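Local coordinates for small nuclear ribonucleoprotein homolog (Pyrobaculum aerophilum, PDB 1M5Q) that is an Sm-like archaeal protein that assembles into a 14-mer of toroidal beta-sheet rings and probably binds RNA, at residues V95-G98 and D99-V103. Residues are numbered along the deposited sequence; the frame is centred on the assembly and turned at random.
Sequences VLIG and DKVRV. With ACY (acetic acid), chain B.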
ATOM      1  N   VAL H  95     -29.130 -10.336  36.931  1.00 23.01           N
ATOM      2  CA  VAL H  95     -30.433 -10.420  37.582  1.00 23.35           C
ATOM      3  C   VAL H  95     -31.049 -11.780  37.256  1.00 24.24           C
ATOM      4  O   VAL H  95     -31.147 -12.148  36.078  1.00 23.73           O
ATOM      5  CB  VAL H  95     -31.391  -9.284  37.099  1.00 21.12           C
ATOM      6  CG1 VAL H  95     -32.843  -9.520  37.667  1.00 22.00           C
ATOM      7  CG2 VAL H  95     -30.903  -7.931  37.619  1.00 22.32           C
ATOM      8  N   LEU H  96     -31.431 -12.529  38.288  1.00 24.19           N
ATOM      9  CA  LEU H  96     -32.090 -13.833  38.070  1.00 26.36           C
ATOM     10  C   LEU H  96     -33.618 -13.668  38.253  1.00 26.68           C
ATOM     11  O   LEU H  96     -34.060 -12.945  39.149  1.00 29.53           O
ATOM     12  CB  LEU H  96     -31.546 -14.888  39.052  1.00 25.42           C
ATOM     13  CG  LEU H  96     -30.019 -15.101  39.007  1.00 27.47           C
ATOM     14  CD1 LEU H  96     -29.598 -15.991  40.159  1.00 26.00           C
ATOM     15  CD2 LEU H  96     -29.580 -15.717  37.680  1.00 26.83           C
ATOM     16  N   ILE H  97     -34.419 -14.308  37.405  1.00 26.82           N
ATOM     17  CA  ILE H  97     -35.886 -14.205  37.488  1.00 27.09           C
ATOM     18  C   ILE H  97     -36.371 -15.652  37.544  1.00 28.60           C
ATOM     19  O   ILE H  97     -36.268 -16.403  36.558  1.00 27.88           O
ATOM     20  CB  ILE H  97     -36.447 -13.455  36.257  1.00 26.38           C
ATOM     21  CG1 ILE H  97     -35.859 -12.024  36.232  1.00 26.73           C
ATOM     22  CG2 ILE H  97     -37.973 -13.414  36.296  1.00 28.96           C
ATOM     23  CD1 ILE H  97     -36.231 -11.196  35.026  1.00 24.17           C
ATOM     24  N   GLY H  98     -36.873 -16.070  38.698  1.00 29.57           N
ATOM     25  CA  GLY H  98     -37.273 -17.476  38.801  1.00 32.13           C
ATOM     26  C   GLY H  98     -36.006 -18.321  38.697  1.00 34.53           C
ATOM     27  O   GLY H  98     -34.899 -17.835  38.948  1.00 34.44           O
ATOM     28  N   ASP H  99     -36.117 -19.573  38.302  1.00 37.13           N
ATOM     29  CA  ASP H  99     -34.900 -20.360  38.257  1.00 40.13           C
ATOM     30  C   ASP H  99     -34.441 -20.791  36.875  1.00 39.34           C
ATOM     31  O   ASP H  99     -33.552 -21.638  36.745  1.00 40.30           O
ATOM     32  CB  ASP H  99     -35.031 -21.570  39.197  1.00 45.12           C
ATOM     33  CG  ASP H  99     -35.866 -22.693  38.613  1.00 49.52           C
ATOM     34  OD1 ASP H  99     -36.891 -22.399  37.949  1.00 50.89           O
ATOM     35  OD2 ASP H  99     -35.488 -23.881  38.834  1.00 53.92           O
ATOM     36  N   LYS H 100     -35.036 -20.215  35.837  1.00 38.48           N
ATOM     37  CA  LYS H 100     -34.610 -20.529  34.478  1.00 36.91           C
ATOM     38  C   LYS H 100     -34.400 -19.289  33.594  1.00 34.92           C
ATOM     39  O   LYS H 100     -34.231 -19.429  32.397  1.00 33.79           O
ATOM     40  CB  LYS H 100     -35.612 -21.456  33.803  1.00 40.91           C
ATOM     41  CG  LYS H 100     -35.774 -22.792  34.502  1.00 44.37           C
ATOM     42  CD  LYS H 100     -36.537 -23.775  33.625  1.00 47.84           C
ATOM     43  CE  LYS H 100     -35.652 -24.376  32.524  1.00 49.13           C
ATOM     44  NZ  LYS H 100     -34.639 -25.370  33.031  1.00 50.37           N
ATOM     45  N   VAL H 101     -34.424 -18.082  34.158  1.00 30.38           N
ATOM     46  CA  VAL H 101     -34.212 -16.893  33.337  1.00 28.05           C
ATOM     47  C   VAL H 101     -33.098 -16.077  34.007  1.00 27.55           C
ATOM     48  O   VAL H 101     -33.073 -15.908  35.222  1.00 26.85           O
ATOM     49  CB  VAL H 101     -35.537 -16.059  33.154  1.00 27.86           C
ATOM     50  CG1 VAL H 101     -35.251 -14.702  32.427  1.00 27.85           C
ATOM     51  CG2 VAL H 101     -36.501 -16.846  32.319  1.00 23.02           C
ATOM     52  N   ARG H 102     -32.155 -15.613  33.199  1.00 25.61           N
ATOM     53  CA  ARG H 102     -30.987 -14.883  33.698  1.00 25.94           C
ATOM     54  C   ARG H 102     -30.768 -13.722  32.763  1.00 23.96           C
ATOM     55  O   ARG H 102     -30.857 -13.882  31.581  1.00 24.37           O
ATOM     56  CB  ARG H 102     -29.776 -15.839  33.694  1.00 28.23           C
ATOM     57  CG  ARG H 102     -28.427 -15.189  33.953  1.00 28.49           C
ATOM     58  CD  ARG H 102     -27.332 -16.270  33.933  1.00 29.21           C
ATOM     59  NE  ARG H 102     -26.068 -15.698  34.365  1.00 28.22           N
ATOM     60  CZ  ARG H 102     -25.247 -15.004  33.572  1.00 30.13           C
ATOM     61  NH1 ARG H 102     -25.547 -14.790  32.280  1.00 27.85           N
ATOM     62  NH2 ARG H 102     -24.105 -14.522  34.076  1.00 29.85           N
ATOM     63  N   VAL H 103     -30.514 -12.549  33.300  1.00 24.25           N
ATOM     64  CA  VAL H 103     -30.318 -11.343  32.504  1.00 23.92           C
ATOM     65  C   VAL H 103     -29.001 -10.627  32.907  1.00 24.07           C
ATOM     66  O   VAL H 103     -28.806 -10.305  34.072  1.00 22.34           O
ATOM     67  CB  VAL H 103     -31.471 -10.287  32.733  1.00 22.91           C
ATOM     68  CG1 VAL H 103     -31.339  -9.209  31.689  1.00 21.05           C
ATOM     69  CG2 VAL H 103     -32.898 -10.941  32.677  1.00 21.35           C
TER
HETATM   70  C   ACY B5012     -24.844 -15.228  37.427  1.00 28.67           C
HETATM   71  O   ACY B5012     -23.966 -14.399  36.882  1.00 28.11           O
HETATM   72  OXT ACY B5012     -25.245 -16.394  36.963  1.00 29.99           O
HETATM   73  CH3 ACY B5012     -25.400 -14.712  38.722  1.00 27.44           C
HETATM   74  O   HOH W   1     -37.459 -18.901  35.218  1.00 35.10           O
HETATM   75  O   HOH W   2     -32.520 -17.989  37.169  1.00 32.20           O
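Ile-97 reaches across to Val-103 on the buried face of a tight antiparallel hairpin, its CD1 lying 4.1 Å from CG2 of the valine. CG1 of Ile-97 stands anti to the carbonyl carbon (chi1 -61°) and the chain runs on extended, which carries the terminal methyl diagonally to Val-103 rather than straight over to Val-101. Val-101 instead meets the isoleucine at the branch points, CB to CB at 4.2 Å, and Val-95 completes this aliphatic face. Between the strands, Val-95 and Val-103 form a hydrogen-bonded pair, with N of Val-95 2.9 Å from O of Val-103 and the reverse bond equally short. Ile-97 N donates to Val-101 O, whereas the return bond is weak; toward the turn, one water bridges Ile-97 O and Lys-100 N, and another bridges the carbonyls of Gly-98 and Val-101. On the other face, CD2 of Leu-96 rests 3.9 Å from CG of Arg-102. Beyond this apolar stem, the NE/NH2 edge of the guanidinium holds an acetic acid, probably from the crystallisation liquor, its carboxyl plane twisted from it by about 50°, NE to OXT and NH2 to O, both at 2.8 Å. A leucine in place of Arg-102 would probably leave the ligand without these donors, with Thr-92 OG1 still bonded, and Ile-81 O of a neighbouring subunit without NH2. Phe-82 and Pro-113 of that subunit pack on Arg-102 and Leu-96, respectively. The hairpin forms the middle of the four-stranded C-terminal sheet, between strands 86-89 and 107-109, and its aliphatic face lies against helices 71-81 and 113-127.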